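Local structure of magnesium-protoporphyrin O-methyltransferase (Synechocystis sp., 4QDJ) at residues V56-L61 and D157-L162; L86-D91 and G126-V131; H151-A156 and N205-A210; A210-T215 and Y221-E226. The protein catalyses the S-adenosylmethionine-dependent methylation of Mg-protoporphyrin IX to its 13-monomethyl ester, a step in chlorophyll biosynthesis. All blocks are in the same frame, centred on the assembly; numbering follows the deposited sequence.

Contact 1 of 4, residues V56-L61 and D157-L162; sequences VADGNL and DRRLIL
The guanidinium of Arg159 meets Asp58 at its edge, where NH1 donates to Asp58 OD2 over 2.7 Å. This salt bridge is bent, 146° at the hydrogen, and the carboxylate and guanidinium planes lie only 24° apart. Farther round the same edge, in plane, sits a water bound to Arg159 NH2 and hydrogen-bonded to Asn60 OD1 at 2.7 Å. One face is covered near its rim by Arg158 NH2, 3.1 Å above the plane. Arg158 itself is held through NE by Asp129 and reaches the other segment by way of a second water, which donates to Asp58 OD2 at 3.0 Å and accepts weakly from Arg158 NH2 and Asn60 ND2. In Arg159 CG is anti to the backbone N (chi1 175°) and the chain bends at chi3, bringing NH1 to the carboxylate and NE to Thr130. A leucine in its place would probably leave Asp58 and Glu226 without one of the two arginines they share. Asp58 lies at the C-terminal end of helix 35-58, Gly59 follows with positive phi, and Arg159 lies in strand 159-164, while Arg211 of strand 207-216 gives Asp58 a second salt bridge.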
loop_
_atom_site.group_PDB
_atom_site.type_symbol
_atom_site.label_atom_id
_atom_site.label_comp_id
_atom_site.label_asym_id
_atom_site.label_seq_id
_atom_site.Cartn_x
_atom_site.Cartn_y
_atom_site.Cartn_z
ATOM N N VAL A 56 -12.101 3.551 -10.083
ATOM C CA VAL A 56 -12.798 4.476 -10.967
ATOM C C VAL A 56 -13.904 3.755 -11.738
ATOM O O VAL A 56 -15.005 4.287 -11.912
ATOM C CB VAL A 56 -11.811 5.146 -11.951
ATOM C CG1 VAL A 56 -12.550 5.780 -13.113
ATOM C CG2 VAL A 56 -10.956 6.175 -11.219
ATOM N N ALA A 57 -13.614 2.533 -12.176
ATOM C CA ALA A 57 -14.562 1.758 -12.975
ATOM C C ALA A 57 -15.851 1.429 -12.220
ATOM O O ALA A 57 -16.907 1.265 -12.830
ATOM C CB ALA A 57 -13.905 0.481 -13.489
ATOM N N ASP A 58 -15.764 1.340 -10.896
ATOM C CA ASP A 58 -16.926 1.000 -10.078
ATOM C C ASP A 58 -17.972 2.114 -10.051
ATOM O O ASP A 58 -19.153 1.858 -9.816
ATOM C CB ASP A 58 -16.505 0.637 -8.652
ATOM C CG ASP A 58 -15.666 -0.625 -8.594
ATOM O OD1 ASP A 58 -15.715 -1.424 -9.554
ATOM O OD2 ASP A 58 -14.964 -0.822 -7.581
ATOM N N GLY A 59 -17.531 3.349 -10.276
ATOM C CA GLY A 59 -18.433 4.483 -10.369
ATOM C C GLY A 59 -18.799 5.133 -9.046
ATOM O O GLY A 59 -19.547 6.111 -9.019
ATOM N N ASN A 60 -18.271 4.602 -7.948
ATOM C CA ASN A 60 -18.636 5.085 -6.618
ATOM C C ASN A 60 -17.467 5.680 -5.839
ATOM O O ASN A 60 -17.542 5.840 -4.621
ATOM C CB ASN A 60 -19.263 3.955 -5.802
ATOM C CG ASN A 60 -18.273 2.851 -5.488
ATOM O OD1 ASN A 60 -17.257 2.701 -6.167
ATOM N ND2 ASN A 60 -18.564 2.073 -4.453
ATOM N N LEU A 61 -16.388 6.002 -6.539
ATOM C CA LEU A 61 -15.192 6.524 -5.882
ATOM C C LEU A 61 -15.361 7.901 -5.208
ATOM O O LEU A 61 -14.838 8.109 -4.113
ATOM C CB LEU A 61 -13.993 6.513 -6.837
ATOM C CG LEU A 61 -12.616 6.717 -6.205
ATOM C CD1 LEU A 61 -12.383 5.715 -5.082
ATOM C CD2 LEU A 61 -11.528 6.600 -7.261
ATOM N N ASP A 157 -15.096 -2.665 5.876
ATOM C CA ASP A 157 -16.518 -2.986 5.843
ATOM C C ASP A 157 -16.869 -3.836 4.627
ATOM O O ASP A 157 -17.732 -4.712 4.703
ATOM C CB ASP A 157 -17.364 -1.712 5.831
ATOM C CG ASP A 157 -17.385 -1.008 7.173
ATOM O OD1 ASP A 157 -17.110 -1.665 8.199
ATOM O OD2 ASP A 157 -17.688 0.204 7.200
ATOM N N ARG A 158 -16.203 -3.578 3.506
ATOM C CA ARG A 158 -16.580 -4.230 2.256
ATOM C C ARG A 158 -15.419 -4.822 1.459
ATOM O O ARG A 158 -15.525 -5.932 0.937
ATOM C CB ARG A 158 -17.368 -3.261 1.368
ATOM C CG ARG A 158 -18.016 -3.925 0.165
ATOM C CD ARG A 158 -18.807 -2.923 -0.657
ATOM N NE ARG A 158 -17.948 -1.873 -1.193
ATOM C CZ ARG A 158 -17.326 -1.943 -2.366
ATOM N NH1 ARG A 158 -17.471 -3.016 -3.133
ATOM N NH2 ARG A 158 -16.561 -0.941 -2.773
ATOM N N ARG A 159 -14.314 -4.091 1.360
ATOM C CA ARG A 159 -13.279 -4.464 0.404
ATOM C C ARG A 159 -11.851 -4.284 0.917
ATOM O O ARG A 159 -11.527 -3.286 1.559
ATOM C CB ARG A 159 -13.478 -3.689 -0.903
ATOM C CG ARG A 159 -12.380 -3.898 -1.929
ATOM C CD ARG A 159 -12.751 -3.294 -3.271
ATOM N NE ARG A 159 -13.100 -1.881 -3.165
ATOM C CZ ARG A 159 -13.455 -1.121 -4.196
ATOM N NH1 ARG A 159 -13.508 -1.639 -5.417
ATOM N NH2 ARG A 159 -13.762 0.156 -4.007
ATOM N N LEU A 160 -11.009 -5.272 0.623
ATOM C CA LEU A 160 -9.589 -5.213 0.933
ATOM C C LEU A 160 -8.792 -5.503 -0.336
ATOM O O LEU A 160 -8.994 -6.529 -0.981
ATOM C CB LEU A 160 -9.243 -6.232 2.022
ATOM C CG LEU A 160 -7.779 -6.362 2.453
ATOM C CD1 LEU A 160 -7.218 -5.019 2.907
ATOM C CD2 LEU A 160 -7.646 -7.403 3.557
ATOM N N ILE A 161 -7.902 -4.586 -0.704
ATOM C CA ILE A 161 -7.049 -4.781 -1.869
ATOM C C ILE A 161 -5.599 -4.902 -1.419
ATOM O O ILE A 161 -5.110 -4.060 -0.670
ATOM C CB ILE A 161 -7.195 -3.621 -2.870
ATOM C CG1 ILE A 161 -8.608 -3.609 -3.457
ATOM C CG2 ILE A 161 -6.159 -3.731 -3.981
ATOM C CD1 ILE A 161 -8.941 -2.347 -4.221
ATOM N N LEU A 162 -4.927 -5.961 -1.863
ATOM C CA LEU A 162 -3.546 -6.225 -1.470
ATOM C C LEU A 162 -2.678 -6.482 -2.690
ATOM O O LEU A 162 -3.155 -6.981 -3.706
ATOM C CB LEU A 162 -3.468 -7.468 -0.580
ATOM C CG LEU A 162 -4.320 -7.572 0.681
ATOM C CD1 LEU A 162 -4.163 -8.957 1.290
ATOM C CD2 LEU A 162 -3.934 -6.494 1.680
HETATM O O HOH W 1 -16.950 -0.532 -5.359
HETATM O O HOH W 2 -14.588 2.091 -6.050
#

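Contact 2 of 4, residues L86-D91 and G126-V131; sequences LVYGSD and GKYDTV. With SAM (S-adenosylmethionine), chain B.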
loop_
_atom_site.group_PDB
_atom_site.type_symbol
_atom_site.label_atom_id
_atom_site.label_comp_id
_atom_site.label_asym_id
_atom_site.label_seq_id
_atom_site.Cartn_x
_atom_site.Cartn_y
_atom_site.Cartn_z
ATOM N N LEU A 86 -12.340 9.901 -0.231
ATOM C CA LEU A 86 -11.940 10.389 1.079
ATOM C C LEU A 86 -10.866 9.449 1.593
ATOM O O LEU A 86 -11.165 8.364 2.092
ATOM C CB LEU A 86 -13.134 10.423 2.032
ATOM C CG LEU A 86 -14.300 11.282 1.546
ATOM C CD1 LEU A 86 -15.395 11.351 2.600
ATOM C CD2 LEU A 86 -13.813 12.675 1.168
ATOM N N VAL A 87 -9.615 9.868 1.446
ATOM C CA VAL A 87 -8.476 8.985 1.651
ATOM C C VAL A 87 -7.790 9.213 2.990
ATOM O O VAL A 87 -7.462 10.344 3.357
ATOM C CB VAL A 87 -7.435 9.153 0.524
ATOM C CG1 VAL A 87 -6.257 8.212 0.736
ATOM C CG2 VAL A 87 -8.082 8.912 -0.831
ATOM N N TYR A 88 -7.576 8.121 3.713
ATOM C CA TYR A 88 -6.864 8.150 4.977
ATOM C C TYR A 88 -5.607 7.312 4.816
ATOM O O TYR A 88 -5.656 6.085 4.864
ATOM C CB TYR A 88 -7.754 7.612 6.103
ATOM C CG TYR A 88 -8.980 8.468 6.342
ATOM C CD1 TYR A 88 -10.048 8.453 5.452
ATOM C CD2 TYR A 88 -9.063 9.303 7.446
ATOM C CE1 TYR A 88 -11.161 9.245 5.658
ATOM C CE2 TYR A 88 -10.170 10.101 7.657
ATOM C CZ TYR A 88 -11.217 10.064 6.764
ATOM O OH TYR A 88 -12.322 10.855 6.977
ATOM N N GLY A 89 -4.486 7.988 4.589
ATOM C CA GLY A 89 -3.225 7.313 4.355
ATOM C C GLY A 89 -2.392 7.283 5.616
ATOM O O GLY A 89 -2.385 8.236 6.391
ATOM N N SER A 90 -1.692 6.178 5.830
ATOM C CA SER A 90 -0.819 6.065 6.984
ATOM C C SER A 90 0.406 5.244 6.632
ATOM O O SER A 90 0.360 4.388 5.748
ATOM C CB SER A 90 -1.561 5.437 8.164
ATOM O OG SER A 90 -2.108 4.184 7.802
ATOM N N ASP A 91 1.505 5.517 7.324
ATOM C CA ASP A 91 2.751 4.810 7.088
ATOM C C ASP A 91 3.553 4.793 8.381
ATOM O O ASP A 91 3.468 5.722 9.183
ATOM C CB ASP A 91 3.547 5.491 5.974
ATOM C CG ASP A 91 4.622 4.594 5.392
ATOM O OD1 ASP A 91 5.666 4.404 6.053
ATOM O OD2 ASP A 91 4.426 4.084 4.265
ATOM N N GLY A 126 -10.945 2.226 13.513
ATOM C CA GLY A 126 -12.017 2.749 12.688
ATOM C C GLY A 126 -12.469 1.782 11.612
ATOM O O GLY A 126 -12.002 0.644 11.546
ATOM N N LYS A 127 -13.385 2.240 10.765
ATOM C CA LYS A 127 -13.949 1.407 9.708
ATOM C C LYS A 127 -13.971 2.146 8.374
ATOM O O LYS A 127 -14.259 3.343 8.318
ATOM C CB LYS A 127 -15.364 0.957 10.080
ATOM C CG LYS A 127 -15.448 0.097 11.336
ATOM C CD LYS A 127 -14.791 -1.260 11.133
ATOM C CE LYS A 127 -14.975 -2.153 12.352
ATOM N NZ LYS A 127 -14.341 -1.576 13.569
ATOM N N TYR A 128 -13.672 1.419 7.302
ATOM C CA TYR A 128 -13.616 1.983 5.959
ATOM C C TYR A 128 -14.387 1.093 5.001
ATOM O O TYR A 128 -14.524 -0.104 5.240
ATOM C CB TYR A 128 -12.165 2.060 5.485
ATOM C CG TYR A 128 -11.274 2.908 6.354
ATOM C CD1 TYR A 128 -10.633 2.370 7.464
ATOM C CD2 TYR A 128 -11.067 4.249 6.063
ATOM C CE1 TYR A 128 -9.818 3.150 8.262
ATOM C CE2 TYR A 128 -10.256 5.033 6.851
ATOM C CZ TYR A 128 -9.632 4.481 7.947
ATOM O OH TYR A 128 -8.823 5.270 8.730
ATOM N N ASP A 129 -14.881 1.666 3.909
ATOM C CA ASP A 129 -15.460 0.845 2.853
ATOM C C ASP A 129 -14.367 -0.022 2.248
ATOM O O ASP A 129 -14.515 -1.238 2.124
ATOM C CB ASP A 129 -16.088 1.703 1.756
ATOM C CG ASP A 129 -16.589 0.871 0.586
ATOM O OD1 ASP A 129 -15.790 0.574 -0.329
ATOM O OD2 ASP A 129 -17.783 0.505 0.584
ATOM N N THR A 130 -13.264 0.622 1.879
ATOM C CA THR A 130 -12.174 -0.045 1.183
ATOM C C THR A 130 -10.846 0.188 1.894
ATOM O O THR A 130 -10.501 1.319 2.236
ATOM C CB THR A 130 -12.078 0.452 -0.276
ATOM O OG1 THR A 130 -13.241 0.028 -0.999
ATOM C CG2 THR A 130 -10.837 -0.095 -0.962
ATOM N N VAL A 131 -10.116 -0.896 2.130
ATOM C CA VAL A 131 -8.781 -0.817 2.702
ATOM C C VAL A 131 -7.789 -1.333 1.667
ATOM O O VAL A 131 -8.016 -2.372 1.047
ATOM C CB VAL A 131 -8.676 -1.639 4.003
ATOM C CG1 VAL A 131 -7.261 -1.590 4.560
ATOM C CG2 VAL A 131 -9.673 -1.123 5.031
HETATM N N SAM B . 2.080 1.461 -0.606
HETATM C CA SAM B . 2.995 2.480 -1.117
HETATM C C SAM B . 3.036 2.456 -2.639
HETATM O O SAM B . 2.778 1.424 -3.260
HETATM O OXT SAM B . 3.323 3.469 -3.277
HETATM C CB SAM B . 4.401 2.345 -0.530
HETATM C CG SAM B . 5.126 1.021 -0.761
HETATM S SD SAM B . 6.813 1.042 -0.087
HETATM C CE SAM B . 7.589 -0.320 -0.992
HETATM C "C5'" SAM B . 6.545 0.232 1.504
HETATM C "C4'" SAM B . 6.034 1.207 2.552
HETATM O "O4'" SAM B . 5.399 0.474 3.578
HETATM C "C3'" SAM B . 7.145 2.020 3.205
HETATM O "O3'" SAM B . 6.826 3.389 3.114
HETATM C "C2'" SAM B . 7.123 1.590 4.659
HETATM O "O2'" SAM B . 7.409 2.659 5.535
HETATM C "C1'" SAM B . 5.700 1.081 4.812
HETATM N N9 SAM B . 5.533 0.119 5.908
HETATM C C8 SAM B . 6.316 -0.966 6.193
HETATM N N7 SAM B . 5.805 -1.579 7.286
HETATM C C5 SAM B . 4.710 -0.897 7.692
HETATM C C6 SAM B . 3.823 -1.087 8.741
HETATM N N6 SAM B . 3.984 -2.107 9.580
HETATM N N1 SAM B . 2.778 -0.205 8.908
HETATM C C2 SAM B . 2.611 0.853 8.037
HETATM N N3 SAM B . 3.499 1.038 6.998
HETATM C C4 SAM B . 4.527 0.171 6.831
#
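Tyr88 and Tyr128 form an offset edge-to-face aromatic pair at the surface of the Rossmann-like sheet of this class I methyltransferase. Tyr88 belongs to strand 86-91, and Tyr128 lies on the stretch leading into strand 130-133, before the chain turns at Asp129. Strand 65-69 runs between those two strands in the sheet, and Tyr128 also packs on its Cys67, so the pair joins next-but-one neighbours by side chains alone. The ring centroids are 5.6 Å apart and the planes meet at 63°, with the edge of Tyr128 turned to the face of Tyr88. Contact is made by one corner of Tyr128: its CE2 lies 3.7 Å from Tyr88 CB and equally near CG and CD1, and its OH is close to Tyr88 CB as well. In both tyrosines CG is anti to the carbonyl carbon (chi1 -64° in Tyr88, -60° in Tyr128), which swings both rings to the side where they meet. The far end of strand 86-91 carries the acidic residue that in this superfamily typically binds the cofactor ribose. Backbone N-H groups of Gly72 and Ser93 steady the carboxylate of Asp91, which accepts from both sugar hydroxyls: SAM O3' to Asp91 OD2 at 2.8 Å, and SAM O2' to Asp91 OD1 at a short 2.5 Å.

Contact 3 of 4, residues H151-A156 and N205-A210; sequences HLASLA and NGFSIA
Phe207 reaches across to Ala153 and Ala156 with the far half of its ring. From CB the side chain sets out with CG anti to the carbonyl carbon (chi1 -74°), which carries the ring toward the end of helix 142-155. CE1 comes first, 3.7 Å from Ala153 CB. At the tip, CZ lies 4.0 Å from Ala156 CB and also approaches Ala156 O, 3.9 Å away and near the ring plane, an oxygen that accepts a hydrogen bond from Arg229. CE2, on the other flank, packs against the backbone of Arg158 and Leu160. The same methyl of Ala153 is met by Asn205 CB at 3.8 Å. The amide beyond it is occupied elsewhere, ND2 donating to Ile201 O and to Ser150 OG. Between the two contacting residues Gly206, with positive phi, is the C-prime residue of a Schellman motif that ends helix 195-204, with Phe207 N bonded to Leu202 O. The chain then enters strand 207-216, one of the two outermost in the sheet, so this buried contact fits the end of helix 142-155 against the turn joining helix 195-204 to that strand, with Phe207 also resting on strand 221-229.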
loop_
_atom_site.group_PDB
_atom_site.type_symbol
_atom_site.label_atom_id
_atom_site.label_comp_id
_atom_site.label_asym_id
_atom_site.label_seq_id
_atom_site.Cartn_x
_atom_site.Cartn_y
_atom_site.Cartn_z
ATOM N N HIS A 151 -5.727 -7.956 10.544
ATOM C CA HIS A 151 -6.040 -6.667 11.146
ATOM C C HIS A 151 -6.656 -5.713 10.128
ATOM O O HIS A 151 -7.639 -5.036 10.418
ATOM C CB HIS A 151 -4.814 -6.017 11.780
ATOM C CG HIS A 151 -5.126 -4.735 12.484
ATOM N ND1 HIS A 151 -5.729 -4.698 13.723
ATOM C CD2 HIS A 151 -4.956 -3.446 12.110
ATOM C CE1 HIS A 151 -5.897 -3.441 14.091
ATOM N NE2 HIS A 151 -5.439 -2.660 13.128
ATOM N N LEU A 152 -6.068 -5.662 8.937
ATOM C CA LEU A 152 -6.592 -4.817 7.871
ATOM C C LEU A 152 -8.017 -5.221 7.512
ATOM O O LEU A 152 -8.872 -4.366 7.263
ATOM C CB LEU A 152 -5.691 -4.884 6.637
ATOM C CG LEU A 152 -4.302 -4.263 6.796
ATOM C CD1 LEU A 152 -3.478 -4.486 5.541
ATOM C CD2 LEU A 152 -4.409 -2.776 7.109
ATOM N N ALA A 153 -8.269 -6.527 7.500
ATOM C CA ALA A 153 -9.598 -7.046 7.202
ATOM C C ALA A 153 -10.623 -6.536 8.209
ATOM O O ALA A 153 -11.766 -6.254 7.852
ATOM C CB ALA A 153 -9.583 -8.569 7.175
ATOM N N SER A 154 -10.204 -6.399 9.465
ATOM C CA SER A 154 -11.103 -5.939 10.521
ATOM C C SER A 154 -11.492 -4.472 10.346
ATOM O O SER A 154 -12.450 -4.000 10.957
ATOM C CB SER A 154 -10.480 -6.159 11.905
ATOM O OG SER A 154 -9.468 -5.203 12.177
ATOM N N LEU A 155 -10.743 -3.754 9.515
ATOM C CA LEU A 155 -11.027 -2.346 9.260
ATOM C C LEU A 155 -11.913 -2.174 8.033
ATOM O O LEU A 155 -12.474 -1.102 7.809
ATOM C CB LEU A 155 -9.726 -1.567 9.049
ATOM C CG LEU A 155 -8.612 -1.759 10.079
ATOM C CD1 LEU A 155 -7.397 -0.924 9.695
ATOM C CD2 LEU A 155 -9.096 -1.407 11.478
ATOM N N ALA A 156 -12.032 -3.232 7.237
ATOM C CA ALA A 156 -12.723 -3.153 5.954
ATOM C C ALA A 156 -14.173 -3.610 6.031
ATOM O O ALA A 156 -14.452 -4.795 6.215
ATOM C CB ALA A 156 -11.973 -3.960 4.902
ATOM N N ASN A 205 -10.774 -14.700 6.943
ATOM C CA ASN A 205 -11.304 -13.441 7.454
ATOM C C ASN A 205 -12.637 -13.040 6.829
ATOM O O ASN A 205 -13.136 -11.940 7.067
ATOM C CB ASN A 205 -10.277 -12.318 7.295
ATOM C CG ASN A 205 -9.158 -12.409 8.314
ATOM O OD1 ASN A 205 -9.309 -11.974 9.457
ATOM N ND2 ASN A 205 -8.030 -12.978 7.906
ATOM N N GLY A 206 -13.205 -13.935 6.027
ATOM C CA GLY A 206 -14.536 -13.736 5.481
ATOM C C GLY A 206 -14.573 -13.001 4.157
ATOM O O GLY A 206 -15.588 -12.402 3.802
ATOM N N PHE A 207 -13.469 -13.051 3.418
ATOM C CA PHE A 207 -13.382 -12.373 2.131
ATOM C C PHE A 207 -13.236 -13.349 0.970
ATOM O O PHE A 207 -12.538 -14.358 1.076
ATOM C CB PHE A 207 -12.200 -11.397 2.115
ATOM C CG PHE A 207 -12.432 -10.144 2.908
ATOM C CD1 PHE A 207 -12.395 -10.166 4.292
ATOM C CD2 PHE A 207 -12.669 -8.938 2.266
ATOM C CE1 PHE A 207 -12.602 -9.011 5.024
ATOM C CE2 PHE A 207 -12.875 -7.778 2.992
ATOM C CZ PHE A 207 -12.841 -7.816 4.373
ATOM N N SER A 208 -13.904 -13.040 -0.135
ATOM C CA SER A 208 -13.743 -13.805 -1.365
ATOM C C SER A 208 -13.019 -12.949 -2.397
ATOM O O SER A 208 -13.065 -11.723 -2.338
ATOM C CB SER A 208 -15.098 -14.256 -1.911
ATOM O OG SER A 208 -15.878 -13.148 -2.323
ATOM N N ILE A 209 -12.345 -13.597 -3.338
ATOM C CA ILE A 209 -11.587 -12.871 -4.346
ATOM C C ILE A 209 -12.487 -12.401 -5.486
ATOM O O ILE A 209 -13.288 -13.174 -6.016
ATOM C CB ILE A 209 -10.439 -13.730 -4.907
ATOM C CG1 ILE A 209 -9.544 -14.229 -3.768
ATOM C CG2 ILE A 209 -9.633 -12.947 -5.924
ATOM C CD1 ILE A 209 -8.960 -13.120 -2.921
ATOM N N ALA A 210 -12.364 -11.124 -5.839
ATOM C CA ALA A 210 -13.068 -10.567 -6.986
ATOM C C ALA A 210 -12.078 -10.368 -8.129
ATOM O O ALA A 210 -11.577 -11.340 -8.692
ATOM C CB ALA A 210 -13.738 -9.255 -6.615
#

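Contact 4 of 4, residues A210-T215 and Y221-E226; sequences ARTGMT and YSRILE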
loop_
_atom_site.group_PDB
_atom_site.type_symbol
_atom_site.label_atom_id
_atom_site.label_comp_id
_atom_site.label_asym_id
_atom_site.label_seq_id
_atom_site.Cartn_x
_atom_site.Cartn_y
_atom_site.Cartn_z
ATOM N N ALA A 210 -12.364 -11.124 -5.839
ATOM C CA ALA A 210 -13.068 -10.567 -6.986
ATOM C C ALA A 210 -12.078 -10.368 -8.129
ATOM O O ALA A 210 -11.577 -11.340 -8.692
ATOM C CB ALA A 210 -13.738 -9.255 -6.615
ATOM N N ARG A 211 -11.776 -9.118 -8.466
ATOM C CA ARG A 211 -10.790 -8.857 -9.511
ATOM C C ARG A 211 -9.381 -9.202 -9.044
ATOM O O ARG A 211 -9.082 -9.171 -7.850
ATOM C CB ARG A 211 -10.855 -7.402 -9.985
ATOM C CG ARG A 211 -12.121 -7.081 -10.760
ATOM C CD ARG A 211 -12.254 -5.597 -11.055
ATOM N NE ARG A 211 -12.530 -4.836 -9.841
ATOM C CZ ARG A 211 -12.939 -3.571 -9.821
ATOM N NH1 ARG A 211 -13.128 -2.910 -10.955
ATOM N NH2 ARG A 211 -13.162 -2.970 -8.661
ATOM N N THR A 212 -8.525 -9.563 -9.992
ATOM C CA THR A 212 -7.108 -9.735 -9.703
ATOM C C THR A 212 -6.301 -9.093 -10.813
ATOM O O THR A 212 -6.822 -8.810 -11.892
ATOM C CB THR A 212 -6.679 -11.219 -9.570
ATOM O OG1 THR A 212 -6.599 -11.827 -10.865
ATOM C CG2 THR A 212 -7.640 -12.003 -8.695
ATOM N N GLY A 213 -5.027 -8.859 -10.537
ATOM C CA GLY A 213 -4.142 -8.264 -11.512
ATOM C C GLY A 213 -2.736 -8.774 -11.317
ATOM O O GLY A 213 -2.450 -9.508 -10.369
ATOM N N MET A 214 -1.851 -8.381 -12.221
ATOM C CA MET A 214 -0.465 -8.799 -12.140
ATOM C C MET A 214 0.413 -7.822 -12.895
ATOM O O MET A 214 0.207 -7.578 -14.083
ATOM C CB MET A 214 -0.292 -10.203 -12.718
ATOM C CG MET A 214 1.139 -10.714 -12.662
ATOM S SD MET A 214 1.691 -11.023 -10.973
ATOM C CE MET A 214 3.455 -11.202 -11.215
ATOM N N THR A 215 1.383 -7.247 -12.197
ATOM C CA THR A 215 2.378 -6.420 -12.852
ATOM C C THR A 215 3.655 -7.232 -12.955
ATOM O O THR A 215 4.162 -7.737 -11.953
ATOM C CB THR A 215 2.653 -5.124 -12.076
ATOM O OG1 THR A 215 1.424 -4.412 -11.887
ATOM C CG2 THR A 215 3.636 -4.248 -12.845
ATOM N N TYR A 221 7.717 -7.445 -9.615
ATOM C CA TYR A 221 6.634 -8.410 -9.741
ATOM C C TYR A 221 5.627 -8.185 -8.628
ATOM O O TYR A 221 5.959 -8.293 -7.448
ATOM C CB TYR A 221 7.180 -9.837 -9.681
ATOM C CG TYR A 221 8.266 -10.111 -10.696
ATOM C CD1 TYR A 221 7.954 -10.582 -11.965
ATOM C CD2 TYR A 221 9.602 -9.894 -10.389
ATOM C CE1 TYR A 221 8.943 -10.832 -12.899
ATOM C CE2 TYR A 221 10.598 -10.137 -11.315
ATOM C CZ TYR A 221 10.263 -10.609 -12.568
ATOM O OH TYR A 221 11.251 -10.855 -13.493
ATOM N N SER A 222 4.397 -7.863 -9.006
ATOM C CA SER A 222 3.373 -7.550 -8.022
ATOM C C SER A 222 2.039 -8.162 -8.412
ATOM O O SER A 222 1.429 -7.773 -9.408
ATOM C CB SER A 222 3.237 -6.035 -7.858
ATOM O OG SER A 222 2.463 -5.714 -6.717
ATOM N N ARG A 223 1.604 -9.133 -7.617
ATOM C CA ARG A 223 0.306 -9.768 -7.789
ATOM C C ARG A 223 -0.723 -8.977 -6.991
ATOM O O ARG A 223 -0.527 -8.724 -5.806
ATOM C CB ARG A 223 0.372 -11.211 -7.284
ATOM C CG ARG A 223 -0.945 -11.961 -7.316
ATOM C CD ARG A 223 -1.430 -12.203 -8.736
ATOM N NE ARG A 223 -2.463 -13.234 -8.766
ATOM C CZ ARG A 223 -3.509 -13.230 -9.586
ATOM N NH1 ARG A 223 -3.674 -12.241 -10.454
ATOM N NH2 ARG A 223 -4.394 -14.218 -9.534
ATOM N N ILE A 224 -1.814 -8.584 -7.640
ATOM C CA ILE A 224 -2.826 -7.751 -6.998
ATOM C C ILE A 224 -4.126 -8.527 -6.815
ATOM O O ILE A 224 -4.639 -9.112 -7.763
ATOM C CB ILE A 224 -3.115 -6.487 -7.834
ATOM C CG1 ILE A 224 -1.811 -5.876 -8.352
ATOM C CG2 ILE A 224 -3.907 -5.471 -7.019
ATOM C CD1 ILE A 224 -2.014 -4.799 -9.397
ATOM N N LEU A 225 -4.650 -8.534 -5.592
ATOM C CA LEU A 225 -5.920 -9.194 -5.308
ATOM C C LEU A 225 -6.933 -8.211 -4.745
ATOM O O LEU A 225 -6.635 -7.474 -3.805
ATOM C CB LEU A 225 -5.728 -10.334 -4.305
ATOM C CG LEU A 225 -4.762 -11.458 -4.678
ATOM C CD1 LEU A 225 -4.691 -12.484 -3.557
ATOM C CD2 LEU A 225 -5.178 -12.115 -5.985
ATOM N N GLU A 226 -8.128 -8.204 -5.326
ATOM C CA GLU A 226 -9.253 -7.484 -4.750
ATOM C C GLU A 226 -10.108 -8.488 -3.997
ATOM O O GLU A 226 -10.600 -9.453 -4.581
ATOM C CB GLU A 226 -10.089 -6.808 -5.837
ATOM C CG GLU A 226 -11.322 -6.091 -5.305
ATOM C CD GLU A 226 -12.231 -5.585 -6.408
ATOM O OE1 GLU A 226 -12.441 -6.321 -7.394
ATOM O OE2 GLU A 226 -12.733 -4.448 -6.294
HETATM O O HOH W 3 -6.650 -14.515 -11.333
#
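Arg211 and Glu226 hold one end of a beta hairpin, in which strands 207-216 and 221-229 run antiparallel, 172° between their directions, at the margin of the sheet. This end is gripped firmly. Arg211 takes the carboxylate side-on, NE to Glu226 OE1 at 2.9 Å and NH2 to Glu226 OE2 at 2.8 Å, the latter almost straight at 177°. Arg211 N adds a third bond, to the anti lone pair of Glu226 OE1 at 3.1 Å, while the backbones pair through Ala210 N to Glu226 O and Glu226 N to Arg211 O. Arg159 is a further partner of Glu226, and Asp58 of Arg211. A glutamine at Glu226 would lack the negative charge and is likely to leave Arg211 without its two-pronged grip and Asp58 as the one carboxylate between Arg211 and Arg159. Tight too is the face with Ile224, Ser222 and Thr215, which packs on helix 35-58, Thr215 and Ser222 also pairing through two backbone bonds. The face bearing Thr212, Met214 and Arg223 is looser. Met214 is exposed, its SD 3.7 Å from Arg223 CA. A water links Thr212 OG1 to Arg223 NH2, Arg223 being anchored through NE to Glu195. Mid-hairpin, Gly213 O accepts from Ile224 N and from Arg223 NH1, each at 3.0 Å, the two donors arriving from opposite faces of the carbonyl plane.

Chemistry follows place in this fold. Contact 3 is the buried one and is apolar; contact 2 lies at the surface and rests on aromatic rings; of the two partly buried ones, contact 1 relies on charge and water, and contact 4 adds a salt bridge to antiparallel backbone pairing. The last two share one network, because Asp58 and Arg159 of contact 1 both pair with residues of contact 4. Strand 207-216 serves contacts 3 and 4, which have Ala210 in common. All four reach the same sheet: strand 159-164 of contact 1 lies between strand 130-133 of contact 2 and strand 221-229 of contact 4. Contacts 2 and 4 do not touch, their nearest atoms being about 7 Å apart.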